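Putative secreted cellulose binding protein (PDB 4OY7) oxidatively cleaves glycosidic bonds in cellulose with a copper cofactor, its catalytic AA10 lytic polysaccharide monooxygenase domain being the part described here. Local coordinates at residues L13-L16 with D17-G21. Sequence-based numbering, arbitrary orientation.
Sequences LCQL and DAKTG
Lys-19 runs alongside Gln-15 and Leu-16 at the C-terminal end of helix 10-18, all three extending in much the same direction. Its apolar contact is with Leu-16, whose CD2 methyl lies 4.0 Å from Lys-19 CE; NZ passes 3.7 Å from the same CD2. Leucine suits this exposed position because its branch gives the long lysine chain an apolar surface to lie along. Bends at chi2 (141°) and chi3 (58°) bring NZ level with the ends of its two neighbours, the chain standing outward and leaning somewhat toward the preceding turn.

Water links the polar ends. One molecule accepts hydrogen bonds from both Gln-15 NE2 (2.6 Å) and Lys-19 NZ (2.7 Å), joining two donors that could not bond to each other. A second lies 2.8 Å from both Leu-16 O and Lys-19 O, placed to bridge them, though it has more acceptors nearby than protons to give.

In the backbone, Asp-17 N donates to Leu-13 O at 3.0 Å, a regular helical bond with an N-H...O angle of 159°. Ala-18 N is divided weakly between Cys-14 O and Gln-15 O, a sharing common at a helix C-terminus.

This helix end belongs to the helical region outside the domain's beta sheets. Asp-17 has CG anti to its N, carrying the carboxylate toward the loop where OD1 accepts hydrogen bonds from the backbone amides of Thr-28 and Asn-29. Ala-18 is backbone hydrogen-bonded to Asp-26, a calcium ligand in another structure of this protein but without calcium here; its small methyl touches Leu-25 and Leu-44. Cys-14 forms a disulfide with Cys-32, fastening helix 10-18 to helix 30-39 as helix 42-45 packs against it.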
loop_
_atom_site.group_PDB
_atom_site.type_symbol
_atom_site.label_atom_id
_atom_site.label_comp_id
_atom_site.label_asym_id
_atom_site.label_seq_id
_atom_site.Cartn_x
_atom_site.Cartn_y
_atom_site.Cartn_z
ATOM N N LEU A 13 0.481 6.291 -5.384
ATOM C CA LEU A 13 0.731 6.434 -6.822
ATOM C C LEU A 13 -0.384 7.204 -7.498
ATOM O O LEU A 13 -0.134 7.929 -8.439
ATOM C CB LEU A 13 0.936 5.094 -7.499
ATOM C CG LEU A 13 2.191 4.314 -7.096
ATOM C CD1 LEU A 13 2.350 3.048 -7.912
ATOM C CD2 LEU A 13 3.457 5.162 -7.194
ATOM N N CYS A 14 -1.614 7.023 -7.041
ATOM C CA CYS A 14 -2.695 7.739 -7.671
ATOM C C CYS A 14 -2.616 9.234 -7.367
ATOM O O CYS A 14 -2.868 10.077 -8.246
ATOM C CB CYS A 14 -4.046 7.148 -7.310
ATOM S SG CYS A 14 -4.454 5.645 -8.260
ATOM N N GLN A 15 -2.224 9.579 -6.155
ATOM C CA GLN A 15 -2.101 10.984 -5.820
ATOM C C GLN A 15 -0.938 11.629 -6.590
ATOM O O GLN A 15 -1.050 12.783 -6.993
ATOM C CB GLN A 15 -2.044 11.190 -4.311
ATOM C CG GLN A 15 -0.724 10.896 -3.632
ATOM C CD GLN A 15 0.213 12.094 -3.583
ATOM O OE1 GLN A 15 -0.214 13.228 -3.557
ATOM N NE2 GLN A 15 1.505 11.819 -3.515
ATOM N N LEU A 16 0.156 10.896 -6.820
ATOM C CA LEU A 16 1.242 11.413 -7.678
ATOM C C LEU A 16 0.775 11.608 -9.092
ATOM O O LEU A 16 1.126 12.590 -9.708
ATOM C CB LEU A 16 2.458 10.490 -7.721
ATOM C CG LEU A 16 3.274 10.391 -6.442
ATOM C CD1 LEU A 16 4.366 9.354 -6.693
ATOM C CD2 LEU A 16 3.852 11.729 -5.978
ATOM N N ASP A 17 -0.003 10.660 -9.601
ATOM C CA ASP A 17 -0.585 10.770 -10.943
ATOM C C ASP A 17 -1.563 11.938 -11.084
ATOM O O ASP A 17 -1.710 12.486 -12.173
ATOM C CB ASP A 17 -1.301 9.454 -11.298
ATOM C CG ASP A 17 -1.789 9.416 -12.714
ATOM O OD1 ASP A 17 -3.014 9.244 -12.918
ATOM O OD2 ASP A 17 -0.941 9.541 -13.621
ATOM N N ALA A 18 -2.237 12.316 -9.999
ATOM C CA ALA A 18 -3.275 13.336 -10.066
ATOM C C ALA A 18 -2.773 14.732 -9.728
ATOM O O ALA A 18 -3.448 15.722 -10.009
ATOM C CB ALA A 18 -4.440 12.978 -9.164
ATOM N N LYS A 19 -1.585 14.813 -9.148
ATOM C CA LYS A 19 -1.091 16.051 -8.539
ATOM C C LYS A 19 -0.940 17.192 -9.530
ATOM O O LYS A 19 -0.361 17.027 -10.593
ATOM C CB LYS A 19 0.262 15.782 -7.868
ATOM C CG LYS A 19 0.790 16.944 -7.035
ATOM C CD LYS A 19 1.460 16.447 -5.770
ATOM C CE LYS A 19 2.607 15.490 -6.070
ATOM N NZ LYS A 19 3.348 15.174 -4.812
ATOM N N THR A 20 -1.467 18.362 -9.177
ATOM C CA THR A 20 -1.274 19.568 -9.970
ATOM C C THR A 20 -0.781 20.667 -9.069
ATOM O O THR A 20 -0.905 20.576 -7.849
ATOM C CB THR A 20 -2.571 20.061 -10.640
ATOM O OG1 THR A 20 -3.456 20.594 -9.642
ATOM C CG2 THR A 20 -3.262 18.943 -11.399
ATOM N N GLY A 21 -0.263 21.722 -9.667
ATOM C CA GLY A 21 0.287 22.833 -8.901
ATOM C C GLY A 21 -0.722 23.647 -8.111
ATOM O O GLY A 21 -0.337 24.414 -7.225
HETATM O O HOH W 1 3.425 13.409 -2.707
HETATM O O HOH W 2 0.706 14.625 -11.636
#